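Local coordinates for protein sialidase B (Streptococcus pneumoniae serotype 4, PDB 4XJU) that cleaves terminal sialic acid residues from alpha-(2->3)-, alpha-(2->6)- and alpha-(2->8)-linked oligosaccharides, glycoproteins and glycolipids, at residues A203-I208 / L267-R272; R207-Y212 / G627-K632; D289-E294 / L466-Y471. The protein carries 1 engineered substitution. One frame throughout, in Å; residues are numbered along the deposited sequence.

Contact 1. Residues A203-I208 / L267-R272; sequences ANYFRI and LVYWPR. With 19D ((1R,2R,3R,4R,5R,7R)-2-(acetylamino)-7-[(1R)-1,2-dihydroxyethyl]-4-fluoro-3-hydroxy-6,8-dioxabicyclo[3.2.1]octane-5-carboxylic acid), chain G.
Tyr205 reaches over to the backbone of Val268-Trp270 with its hydroxyl leading. The amide of Trp270 comes in at the edge of the phenol ring, close to the ring plane, and its N donates to Tyr205 OH over 2.8 Å at an N-H...O angle of 157°. The side chains of Tyr205 and Trp270 cross at roughly a right angle, and the hydroxyl end of the ring meets Trp270 CB, with Tyr205 CZ 4.0 Å from that atom. Beyond CB the indole turns away, gives its NE1 to Ser279, and meets His642 and Phe388 edge-to-face. The phenol gets its direction from CG standing anti to the carbonyl carbon (chi1 -48°). Its hydroxyl also donates to a water that in turn donates to Trp270 O; the oxygen is thus held by both the N-H and, indirectly, the C=O of one residue.

Asn204 works alongside. Its CB sits 3.5 Å above the plane of the Tyr205 ring, toward the rim, while ND2 donates to Val268 O over 3.0 Å. That donor stands 54° out of the carbonyl plane, above it and not on a lone pair. Ser197 occupies the other end of the amide, at OD1, and so fixes its rotation. A second water accepts from both Asn204 N and Val268 N.

Two residues beyond Tyr205, Arg207 uses its guanidinium edge in plane to grip one carboxylate oxygen of the bound ligand, O1B, with NH1 at 3.0 Å and NH2 at 3.1 Å. Arg519 and Arg581 also bond the ligand. The Phe-Arg-Ile-Pro sequence beginning at Phe206 is the FRIP signature of sialidases, whose arginine triad holds the sialic acid carboxylate.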
loop_
_atom_site.group_PDB
_atom_site.type_symbol
_atom_site.label_atom_id
_atom_site.label_comp_id
_atom_site.label_asym_id
_atom_site.label_seq_id
_atom_site.Cartn_x
_atom_site.Cartn_y
_atom_site.Cartn_z
ATOM N N ALA A 203 -5.657 -9.321 6.159
ATOM C CA ALA A 203 -5.582 -7.869 6.325
ATOM C C ALA A 203 -6.491 -7.223 5.299
ATOM O O ALA A 203 -6.504 -7.631 4.127
ATOM C CB ALA A 203 -4.169 -7.377 6.160
ATOM N N ASN A 204 -7.249 -6.209 5.720
ATOM C CA ASN A 204 -8.162 -5.553 4.797
ATOM C C ASN A 204 -7.440 -4.481 3.994
ATOM O O ASN A 204 -7.991 -3.970 3.017
ATOM C CB ASN A 204 -9.361 -4.958 5.549
ATOM C CG ASN A 204 -10.592 -4.766 4.658
ATOM O OD1 ASN A 204 -10.746 -5.427 3.629
ATOM N ND2 ASN A 204 -11.490 -3.871 5.073
ATOM N N TYR A 205 -6.201 -4.171 4.393
ATOM C CA TYR A 205 -5.420 -3.077 3.784
ATOM C C TYR A 205 -3.983 -3.474 3.525
ATOM O O TYR A 205 -3.435 -4.330 4.222
ATOM C CB TYR A 205 -5.455 -1.836 4.700
ATOM C CG TYR A 205 -6.866 -1.543 5.123
ATOM C CD1 TYR A 205 -7.735 -0.895 4.263
ATOM C CD2 TYR A 205 -7.352 -1.984 6.335
ATOM C CE1 TYR A 205 -9.052 -0.658 4.615
ATOM C CE2 TYR A 205 -8.676 -1.742 6.710
ATOM C CZ TYR A 205 -9.513 -1.086 5.837
ATOM O OH TYR A 205 -10.823 -0.857 6.191
ATOM N N PHE A 206 -3.377 -2.844 2.519
ATOM C CA PHE A 206 -1.989 -3.121 2.149
ATOM C C PHE A 206 -1.296 -1.831 1.763
ATOM O O PHE A 206 -1.915 -0.942 1.176
ATOM C CB PHE A 206 -1.936 -4.111 0.975
ATOM C CG PHE A 206 -2.581 -5.428 1.283
ATOM C CD1 PHE A 206 -1.876 -6.421 1.946
ATOM C CD2 PHE A 206 -3.905 -5.659 0.942
ATOM C CE1 PHE A 206 -2.481 -7.633 2.260
ATOM C CE2 PHE A 206 -4.513 -6.865 1.247
ATOM C CZ PHE A 206 -3.798 -7.854 1.909
ATOM N N ARG A 207 -0.016 -1.726 2.105
ATOM C CA ARG A 207 0.797 -0.592 1.692
ATOM C C ARG A 207 2.235 -1.060 1.539
ATOM O O ARG A 207 2.599 -2.145 1.997
ATOM C CB ARG A 207 0.728 0.552 2.729
ATOM C CG ARG A 207 -0.489 1.505 2.617
ATOM C CD ARG A 207 -0.131 2.926 3.091
ATOM N NE ARG A 207 0.979 3.494 2.319
ATOM C CZ ARG A 207 1.642 4.600 2.651
ATOM N NH1 ARG A 207 1.298 5.294 3.737
ATOM N NH2 ARG A 207 2.646 5.022 1.887
ATOM N N ILE A 208 3.047 -0.222 0.904
ATOM C CA ILE A 208 4.490 -0.442 0.806
ATOM C C ILE A 208 4.866 -1.704 -0.004
ATOM O O ILE A 208 5.519 -2.614 0.510
ATOM C CB ILE A 208 5.168 -0.487 2.201
ATOM C CG1 ILE A 208 4.519 0.509 3.182
ATOM C CG2 ILE A 208 6.647 -0.182 2.071
ATOM C CD1 ILE A 208 4.520 1.974 2.707
ATOM N N LEU A 267 -9.799 -9.175 9.672
ATOM C CA LEU A 267 -10.229 -8.417 8.511
ATOM C C LEU A 267 -11.277 -7.423 9.000
ATOM O O LEU A 267 -12.410 -7.796 9.306
ATOM C CB LEU A 267 -10.817 -9.364 7.464
ATOM C CG LEU A 267 -11.001 -8.841 6.041
ATOM C CD1 LEU A 267 -9.658 -8.708 5.387
ATOM C CD2 LEU A 267 -11.905 -9.758 5.217
ATOM N N VAL A 268 -10.898 -6.156 9.111
ATOM C CA VAL A 268 -11.806 -5.175 9.694
ATOM C C VAL A 268 -12.075 -4.030 8.734
ATOM O O VAL A 268 -11.169 -3.553 8.060
ATOM C CB VAL A 268 -11.247 -4.602 11.026
ATOM C CG1 VAL A 268 -12.262 -3.670 11.678
ATOM C CG2 VAL A 268 -10.899 -5.731 11.997
ATOM N N TYR A 269 -13.328 -3.592 8.653
ATOM C CA TYR A 269 -13.662 -2.387 7.899
ATOM C C TYR A 269 -13.391 -1.179 8.778
ATOM O O TYR A 269 -14.206 -0.829 9.640
ATOM C CB TYR A 269 -15.131 -2.370 7.438
ATOM C CG TYR A 269 -15.596 -0.978 7.055
ATOM C CD1 TYR A 269 -15.105 -0.349 5.918
ATOM C CD2 TYR A 269 -16.500 -0.280 7.849
ATOM C CE1 TYR A 269 -15.508 0.923 5.577
ATOM C CE2 TYR A 269 -16.905 0.999 7.516
ATOM C CZ TYR A 269 -16.405 1.591 6.375
ATOM O OH TYR A 269 -16.797 2.859 6.022
ATOM N N TRP A 270 -12.241 -0.549 8.579
ATOM C CA TRP A 270 -11.858 0.588 9.408
ATOM C C TRP A 270 -12.721 1.810 9.058
ATOM O O TRP A 270 -12.915 2.131 7.881
ATOM C CB TRP A 270 -10.368 0.913 9.213
ATOM C CG TRP A 270 -9.677 1.256 10.499
ATOM C CD1 TRP A 270 -9.248 2.484 10.903
ATOM C CD2 TRP A 270 -9.355 0.348 11.561
ATOM N NE1 TRP A 270 -8.658 2.394 12.147
ATOM C CE2 TRP A 270 -8.719 1.092 12.572
ATOM C CE3 TRP A 270 -9.534 -1.034 11.738
ATOM C CZ2 TRP A 270 -8.264 0.512 13.751
ATOM C CZ3 TRP A 270 -9.095 -1.609 12.916
ATOM C CH2 TRP A 270 -8.466 -0.841 13.907
ATOM N N PRO A 271 -13.232 2.506 10.078
ATOM C CA PRO A 271 -14.106 3.667 9.836
ATOM C C PRO A 271 -13.405 4.782 9.057
ATOM O O PRO A 271 -12.216 5.039 9.289
ATOM C CB PRO A 271 -14.450 4.162 11.253
ATOM C CG PRO A 271 -13.412 3.563 12.154
ATOM C CD PRO A 271 -13.022 2.243 11.512
ATOM N N ARG A 272 -14.138 5.427 8.146
ATOM C CA ARG A 272 -13.583 6.501 7.316
ATOM C C ARG A 272 -14.184 7.872 7.627
ATOM O O ARG A 272 -13.849 8.887 7.005
ATOM C CB ARG A 272 -13.768 6.158 5.841
ATOM C CG ARG A 272 -13.342 4.740 5.470
ATOM C CD ARG A 272 -13.146 4.566 3.954
ATOM N NE ARG A 272 -12.075 5.455 3.537
ATOM C CZ ARG A 272 -12.248 6.619 2.916
ATOM N NH1 ARG A 272 -13.457 7.020 2.559
ATOM N NH2 ARG A 272 -11.197 7.366 2.640
HETATM C C1 19D G . 4.411 7.796 4.153
HETATM O O1A 19D G . 5.068 8.848 3.889
HETATM O O1B 19D G . 3.364 7.470 3.571
HETATM C C2 19D G . 4.961 6.925 5.252
HETATM C C3 19D G . 4.693 5.409 5.089
HETATM C C4 19D G . 5.874 4.557 5.697
HETATM O O4 19D G . 5.388 3.235 5.943
HETATM C C5 19D G . 6.380 5.245 7.077
HETATM N N5 19D G . 7.466 4.456 7.643
HETATM C C6 19D G . 6.611 6.746 6.812
HETATM O O6 19D G . 6.367 7.108 5.451
HETATM C C7 19D G . 5.442 7.505 7.435
HETATM O O7 19D G . 4.365 7.402 6.457
HETATM C C8 19D G . 5.706 8.952 7.903
HETATM O O8 19D G . 6.181 9.843 6.878
HETATM C C9 19D G . 6.706 8.983 9.056
HETATM O O9 19D G . 8.047 8.807 8.598
HETATM C C10 19D G . 7.601 4.398 8.967
HETATM O O10 19D G . 6.838 4.989 9.727
HETATM C C11 19D G . 8.732 3.563 9.461
HETATM F F1 19D G . 3.676 5.181 5.455
HETATM O O HOH W 1 -7.875 -5.774 8.573
HETATM O O HOH W 2 -12.298 1.152 5.493
#

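Contact 2. Residues R207-Y212 / G627-K632; sequences RIPTLY and GVLFEK. With 19D ((1R,2R,3R,4R,5R,7R)-2-(acetylamino)-7-[(1R)-1,2-dihydroxyethyl]-4-fluoro-3-hydroxy-6,8-dioxabicyclo[3.2.1]octane-5-carboxylic acid), chain G.
Pro209 overlaps Leu629, its CB lying 3.5 Å from Leu629 CG and as near to CD2. Further round the pyrrolidine, CG rests on the backbone carbonyl, 3.4 Å from Leu629 O. Leu211 approaches the same leucine differently: the two side chains cross at about a right angle, and Leu211 CD1 comes down 3.9 Å from Leu629 CB. The same methyl lies 3.5 Å from Gly627 O. Toward the other end, Pro209 CD meets the CG of Glu631.

Residues 207-211 and 627-631 run 169° apart in direction, yet they belong to different antiparallel sheets. Strand 205-213 borders the first sheet of the sialidase beta-propeller, and strand 626-631 is the middle strand of the last, so these side chains fill the seam where the ring of blades closes.

At the end nearer the ligand the packing turns polar. Glu631, a second-shell residue that probably orients Arg207 for the substrate carboxylate, is extended beyond CG and brings OE2 up to Arg207 NE at 2.7 Å in an almost straight salt-bridge bond (178°). The oxygen lies in the guanidinium plane, whereas the carboxylate is turned 64° from it, and NE comes from above the carboxylate. Ile208 N bonds to OE2 from the opposite face, on the anti side, at 3.0 Å. Two donors thus grip OE2. A weak bond of 3.3 Å joins Arg207 NH2 to Glu631 OE1, which is also hydrogen-bonded to Ser635 OG and to the backbone N of Tyr615, by similarity the nucleophile.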
loop_
_atom_site.group_PDB
_atom_site.type_symbol
_atom_site.label_atom_id
_atom_site.label_comp_id
_atom_site.label_asym_id
_atom_site.label_seq_id
_atom_site.Cartn_x
_atom_site.Cartn_y
_atom_site.Cartn_z
ATOM N N ARG A 207 -0.016 -1.726 2.105
ATOM C CA ARG A 207 0.797 -0.592 1.692
ATOM C C ARG A 207 2.235 -1.060 1.539
ATOM O O ARG A 207 2.599 -2.145 1.997
ATOM C CB ARG A 207 0.728 0.552 2.729
ATOM C CG ARG A 207 -0.489 1.505 2.617
ATOM C CD ARG A 207 -0.131 2.926 3.091
ATOM N NE ARG A 207 0.979 3.494 2.319
ATOM C CZ ARG A 207 1.642 4.600 2.651
ATOM N NH1 ARG A 207 1.298 5.294 3.737
ATOM N NH2 ARG A 207 2.646 5.022 1.887
ATOM N N ILE A 208 3.047 -0.222 0.904
ATOM C CA ILE A 208 4.490 -0.442 0.806
ATOM C C ILE A 208 4.866 -1.704 -0.004
ATOM O O ILE A 208 5.519 -2.614 0.510
ATOM C CB ILE A 208 5.168 -0.487 2.201
ATOM C CG1 ILE A 208 4.519 0.509 3.182
ATOM C CG2 ILE A 208 6.647 -0.182 2.071
ATOM C CD1 ILE A 208 4.520 1.974 2.707
ATOM N N PRO A 209 4.480 -1.741 -1.287
ATOM C CA PRO A 209 4.794 -2.896 -2.139
ATOM C C PRO A 209 6.271 -2.966 -2.507
ATOM O O PRO A 209 6.937 -1.937 -2.615
ATOM C CB PRO A 209 3.989 -2.617 -3.410
ATOM C CG PRO A 209 3.904 -1.109 -3.480
ATOM C CD PRO A 209 3.776 -0.675 -2.030
ATOM N N THR A 210 6.770 -4.187 -2.702
ATOM C CA THR A 210 8.103 -4.399 -3.257
ATOM C C THR A 210 8.013 -5.459 -4.364
ATOM O O THR A 210 7.070 -6.243 -4.398
ATOM C CB THR A 210 9.089 -4.889 -2.202
ATOM O OG1 THR A 210 8.865 -6.287 -1.970
ATOM C CG2 THR A 210 8.943 -4.103 -0.883
ATOM N N LEU A 211 9.007 -5.483 -5.250
ATOM C CA LEU A 211 9.118 -6.502 -6.300
ATOM C C LEU A 211 10.587 -6.776 -6.529
ATOM O O LEU A 211 11.411 -5.857 -6.485
ATOM C CB LEU A 211 8.519 -6.030 -7.628
ATOM C CG LEU A 211 7.010 -5.968 -7.807
ATOM C CD1 LEU A 211 6.672 -5.291 -9.136
ATOM C CD2 LEU A 211 6.428 -7.399 -7.781
ATOM N N TYR A 212 10.922 -8.039 -6.773
ATOM C CA TYR A 212 12.304 -8.420 -7.013
ATOM C C TYR A 212 12.344 -9.669 -7.885
ATOM O O TYR A 212 11.667 -10.653 -7.590
ATOM C CB TYR A 212 13.003 -8.668 -5.675
ATOM C CG TYR A 212 14.518 -8.707 -5.774
ATOM C CD1 TYR A 212 15.174 -9.844 -6.236
ATOM C CD2 TYR A 212 15.289 -7.617 -5.387
ATOM C CE1 TYR A 212 16.563 -9.890 -6.327
ATOM C CE2 TYR A 212 16.682 -7.652 -5.463
ATOM C CZ TYR A 212 17.309 -8.791 -5.937
ATOM O OH TYR A 212 18.691 -8.844 -6.025
ATOM N N GLY A 627 7.306 -5.062 -14.606
ATOM C CA GLY A 627 6.196 -5.266 -13.689
ATOM C C GLY A 627 6.137 -4.102 -12.715
ATOM O O GLY A 627 7.170 -3.653 -12.213
ATOM N N VAL A 628 4.939 -3.582 -12.463
ATOM C CA VAL A 628 4.797 -2.455 -11.539
ATOM C C VAL A 628 3.709 -2.772 -10.533
ATOM O O VAL A 628 2.569 -3.028 -10.920
ATOM C CB VAL A 628 4.399 -1.154 -12.266
ATOM C CG1 VAL A 628 4.526 0.034 -11.295
ATOM C CG2 VAL A 628 5.270 -0.930 -13.523
ATOM N N LEU A 629 4.067 -2.767 -9.251
ATOM C CA LEU A 629 3.096 -2.943 -8.166
ATOM C C LEU A 629 3.108 -1.643 -7.380
ATOM O O LEU A 629 4.142 -1.242 -6.851
ATOM C CB LEU A 629 3.511 -4.107 -7.251
ATOM C CG LEU A 629 2.610 -4.489 -6.058
ATOM C CD1 LEU A 629 1.245 -4.969 -6.519
ATOM C CD2 LEU A 629 3.287 -5.573 -5.210
ATOM N N PHE A 630 1.963 -0.983 -7.302
ATOM C CA PHE A 630 1.928 0.388 -6.792
ATOM C C PHE A 630 0.648 0.698 -6.039
ATOM O O PHE A 630 -0.397 0.098 -6.299
ATOM C CB PHE A 630 2.111 1.376 -7.953
ATOM C CG PHE A 630 1.011 1.313 -8.979
ATOM C CD1 PHE A 630 1.010 0.334 -9.961
ATOM C CD2 PHE A 630 -0.036 2.223 -8.944
ATOM C CE1 PHE A 630 -0.012 0.276 -10.911
ATOM C CE2 PHE A 630 -1.054 2.174 -9.893
ATOM C CZ PHE A 630 -1.043 1.203 -10.870
ATOM N N GLU A 631 0.745 1.642 -5.106
ATOM C CA GLU A 631 -0.426 2.182 -4.427
ATOM C C GLU A 631 -1.173 3.119 -5.361
ATOM O O GLU A 631 -0.695 4.228 -5.646
ATOM C CB GLU A 631 0.022 2.945 -3.168
ATOM C CG GLU A 631 0.760 2.077 -2.148
ATOM C CD GLU A 631 1.346 2.874 -0.995
ATOM O OE1 GLU A 631 1.452 4.118 -1.108
ATOM O OE2 GLU A 631 1.706 2.262 0.036
ATOM N N LYS A 632 -2.335 2.684 -5.848
ATOM C CA LYS A 632 -3.130 3.520 -6.748
ATOM C C LYS A 632 -4.105 4.415 -5.984
ATOM O O LYS A 632 -5.328 4.334 -6.151
ATOM C CB LYS A 632 -3.888 2.690 -7.789
ATOM C CG LYS A 632 -4.370 3.540 -8.980
ATOM C CD LYS A 632 -5.299 2.768 -9.918
ATOM C CE LYS A 632 -5.783 3.666 -11.039
ATOM N NZ LYS A 632 -4.662 4.032 -11.963
HETATM C C1 19D G . 4.411 7.796 4.153
HETATM O O1A 19D G . 5.068 8.848 3.889
HETATM O O1B 19D G . 3.364 7.470 3.571
HETATM C C2 19D G . 4.961 6.925 5.252
HETATM C C3 19D G . 4.693 5.409 5.089
HETATM C C4 19D G . 5.874 4.557 5.697
HETATM O O4 19D G . 5.388 3.235 5.943
HETATM C C5 19D G . 6.380 5.245 7.077
HETATM N N5 19D G . 7.466 4.456 7.643
HETATM C C6 19D G . 6.611 6.746 6.812
HETATM O O6 19D G . 6.367 7.108 5.451
HETATM C C7 19D G . 5.442 7.505 7.435
HETATM O O7 19D G . 4.365 7.402 6.457
HETATM C C8 19D G . 5.706 8.952 7.903
HETATM O O8 19D G . 6.181 9.843 6.878
HETATM C C9 19D G . 6.706 8.983 9.056
HETATM O O9 19D G . 8.047 8.807 8.598
HETATM C C10 19D G . 7.601 4.398 8.967
HETATM O O10 19D G . 6.838 4.989 9.727
HETATM C C11 19D G . 8.732 3.563 9.461
HETATM F F1 19D G . 3.676 5.181 5.455
#

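Contact 3. Residues D289-E294 / L466-Y471; sequences DSSIVE and LIFATY. With 19D ((1R,2R,3R,4R,5R,7R)-2-(acetylamino)-7-[(1R)-1,2-dihydroxyethyl]-4-fluoro-3-hydroxy-6,8-dioxabicyclo[3.2.1]octane-5-carboxylic acid), chain G.
Phe468 reaches from its own strand to Ser291 and Val293 with one edge and the tip of its ring. At CB the chain turns so that CG stands anti to the carbonyl carbon (chi1 -77°), which aims the ring at residues 291-293. CD1 comes first, 3.5 Å from Ser291 OG, and CE1 is equally near that oxygen, which lies at the ring edge and in its plane. CE1 also passes Ile292 N at 4.0 Å. At the tip, CZ touches Val293 CG1 at 3.4 Å, with CE2 close behind. Set between its own backbone N and carbonyl carbon (chi1 81°), Val293 CG1 is the branch that meets both this ring and Leu466 CD2, the latter at 4.2 Å.

Ser291 OG further donates to a water that donates to Ala469 O, a bridge between the two strands. At the ligand end, Asp289 takes hydrogen bonds from the bound sugar on both carboxylate oxygens: O4 to OD1 at 2.9 Å and N5 to OD2 at 2.8 Å.

The strand axes stay 8.5 Å apart and nearly antiparallel (169°), but strand 451-459 pairs with both, so side chains must span the gap. Strands 286-294 and 451-459 are parallel neighbours, each followed by antiparallel strands, a pattern consistent with two adjoining four-stranded blades of the sialidase beta-propeller, packed against each other here.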
loop_
_atom_site.group_PDB
_atom_site.type_symbol
_atom_site.label_atom_id
_atom_site.label_comp_id
_atom_site.label_asym_id
_atom_site.label_seq_id
_atom_site.Cartn_x
_atom_site.Cartn_y
_atom_site.Cartn_z
ATOM N N ASP A 289 7.615 -1.489 6.464
ATOM C CA ASP A 289 8.624 -1.143 5.451
ATOM C C ASP A 289 9.639 -2.261 5.195
ATOM O O ASP A 289 10.709 -2.278 5.796
ATOM C CB ASP A 289 9.370 0.146 5.823
ATOM C CG ASP A 289 8.481 1.364 5.798
ATOM O OD1 ASP A 289 7.342 1.259 5.308
ATOM O OD2 ASP A 289 8.923 2.436 6.280
ATOM N N SER A 290 9.303 -3.167 4.283
ATOM C CA SER A 290 10.174 -4.298 3.965
ATOM C C SER A 290 11.004 -4.044 2.712
ATOM O O SER A 290 10.728 -3.130 1.927
ATOM C CB SER A 290 9.360 -5.588 3.778
ATOM O OG SER A 290 8.412 -5.473 2.724
ATOM N N SER A 291 12.013 -4.882 2.505
ATOM C CA SER A 291 12.927 -4.714 1.385
ATOM C C SER A 291 13.568 -6.073 1.145
ATOM O O SER A 291 13.866 -6.785 2.111
ATOM C CB SER A 291 13.978 -3.663 1.748
ATOM O OG SER A 291 14.795 -3.366 0.638
ATOM N N ILE A 292 13.782 -6.418 -0.126
ATOM C CA ILE A 292 14.205 -7.763 -0.535
ATOM C C ILE A 292 15.503 -7.699 -1.332
ATOM O O ILE A 292 15.746 -6.731 -2.060
ATOM C CB ILE A 292 13.168 -8.403 -1.504
ATOM C CG1 ILE A 292 11.796 -8.539 -0.871
ATOM C CG2 ILE A 292 13.613 -9.796 -2.004
ATOM C CD1 ILE A 292 10.764 -8.994 -1.915
ATOM N N VAL A 293 16.320 -8.744 -1.215
ATOM C CA VAL A 293 17.478 -8.918 -2.090
ATOM C C VAL A 293 17.781 -10.410 -2.198
ATOM O O VAL A 293 17.387 -11.195 -1.321
ATOM C CB VAL A 293 18.703 -8.165 -1.551
ATOM C CG1 VAL A 293 19.400 -8.981 -0.447
ATOM C CG2 VAL A 293 19.665 -7.836 -2.690
ATOM N N GLU A 294 18.450 -10.814 -3.275
ATOM C CA GLU A 294 18.862 -12.212 -3.411
ATOM C C GLU A 294 20.376 -12.316 -3.306
ATOM O O GLU A 294 21.101 -11.496 -3.881
ATOM C CB GLU A 294 18.397 -12.823 -4.743
ATOM C CG GLU A 294 18.638 -14.346 -4.796
ATOM C CD GLU A 294 18.025 -15.013 -6.016
ATOM O OE1 GLU A 294 18.266 -14.522 -7.144
ATOM O OE2 GLU A 294 17.298 -16.031 -5.850
ATOM N N LEU A 466 26.105 -7.277 -0.583
ATOM C CA LEU A 466 24.695 -6.935 -0.454
ATOM C C LEU A 466 24.598 -5.593 0.251
ATOM O O LEU A 466 25.306 -5.358 1.232
ATOM C CB LEU A 466 23.981 -7.980 0.399
ATOM C CG LEU A 466 24.083 -9.420 -0.081
ATOM C CD1 LEU A 466 23.428 -10.311 0.948
ATOM C CD2 LEU A 466 23.431 -9.588 -1.459
ATOM N N ILE A 467 23.737 -4.712 -0.256
ATOM C CA ILE A 467 23.528 -3.407 0.367
ATOM C C ILE A 467 22.042 -3.128 0.549
ATOM O O ILE A 467 21.250 -3.289 -0.383
ATOM C CB ILE A 467 24.159 -2.261 -0.458
ATOM C CG1 ILE A 467 25.617 -2.600 -0.804
ATOM C CG2 ILE A 467 24.075 -0.924 0.321
ATOM C CD1 ILE A 467 26.369 -1.500 -1.566
ATOM N N PHE A 468 21.672 -2.727 1.764
ATOM C CA PHE A 468 20.335 -2.207 2.037
ATOM C C PHE A 468 20.488 -0.766 2.485
ATOM O O PHE A 468 21.223 -0.486 3.430
ATOM C CB PHE A 468 19.634 -3.019 3.138
ATOM C CG PHE A 468 19.086 -4.342 2.661
ATOM C CD1 PHE A 468 17.845 -4.407 2.049
ATOM C CD2 PHE A 468 19.806 -5.511 2.828
ATOM C CE1 PHE A 468 17.318 -5.624 1.598
ATOM C CE2 PHE A 468 19.293 -6.732 2.385
ATOM C CZ PHE A 468 18.047 -6.788 1.768
ATOM N N ALA A 469 19.815 0.148 1.788
ATOM C CA ALA A 469 19.793 1.556 2.200
ATOM C C ALA A 469 18.838 1.725 3.381
ATOM O O ALA A 469 17.785 1.088 3.441
ATOM C CB ALA A 469 19.372 2.451 1.026
ATOM N N THR A 470 19.222 2.567 4.337
ATOM C CA THR A 470 18.328 2.973 5.415
ATOM C C THR A 470 18.503 4.471 5.578
ATOM O O THR A 470 19.447 5.043 5.032
ATOM C CB THR A 470 18.624 2.260 6.749
ATOM O OG1 THR A 470 19.848 2.756 7.312
ATOM C CG2 THR A 470 18.702 0.714 6.566
ATOM N N TYR A 471 17.618 5.112 6.331
ATOM C CA TYR A 471 17.776 6.548 6.556
ATOM C C TYR A 471 17.568 6.927 8.020
ATOM O O TYR A 471 16.878 6.238 8.771
ATOM C CB TYR A 471 16.817 7.358 5.666
ATOM C CG TYR A 471 15.353 7.132 5.983
ATOM C CD1 TYR A 471 14.636 6.123 5.346
ATOM C CD2 TYR A 471 14.683 7.934 6.901
ATOM C CE1 TYR A 471 13.294 5.914 5.624
ATOM C CE2 TYR A 471 13.334 7.734 7.192
ATOM C CZ TYR A 471 12.647 6.721 6.547
ATOM O OH TYR A 471 11.310 6.503 6.830
HETATM C C1 19D G . 4.411 7.796 4.153
HETATM O O1A 19D G . 5.068 8.848 3.889
HETATM O O1B 19D G . 3.364 7.470 3.571
HETATM C C2 19D G . 4.961 6.925 5.252
HETATM C C3 19D G . 4.693 5.409 5.089
HETATM C C4 19D G . 5.874 4.557 5.697
HETATM O O4 19D G . 5.388 3.235 5.943
HETATM C C5 19D G . 6.380 5.245 7.077
HETATM N N5 19D G . 7.466 4.456 7.643
HETATM C C6 19D G . 6.611 6.746 6.812
HETATM O O6 19D G . 6.367 7.108 5.451
HETATM C C7 19D G . 5.442 7.505 7.435
HETATM O O7 19D G . 4.365 7.402 6.457
HETATM C C8 19D G . 5.706 8.952 7.903
HETATM O O8 19D G . 6.181 9.843 6.878
HETATM C C9 19D G . 6.706 8.983 9.056
HETATM O O9 19D G . 8.047 8.807 8.598
HETATM C C10 19D G . 7.601 4.398 8.967
HETATM O O10 19D G . 6.838 4.989 9.727
HETATM C C11 19D G . 8.732 3.563 9.461
HETATM F F1 19D G . 3.676 5.181 5.455
HETATM O O HOH W 3 10.102 4.866 5.258
HETATM O O HOH W 4 16.440 -1.128 1.915
#

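How the contacts relate
Following the chain from the N terminus, contacts 1 and 2 both start in residues 203-212, sharing Arg207 and Ile208. Contact 1 closes first, bringing the loop 267-272 back onto the beginning of strand 205-213. Contact 3 opens and closes afterwards, in series with contact 1, tying strand 286-294 to strand 466-472. Contact 2 closes last, its segments some 415 residues apart in the chain, and so encloses contact 3 and joins the first propeller sheet to the last. Contacts 2 and 3 meet directly, Thr210 OG1 lying 3.3 Å from Ile292 CD1, and Ile208 CG2 packs 3.6 Å from Asp289 OD1. All three segment pairs include a residue touching the bound ligand.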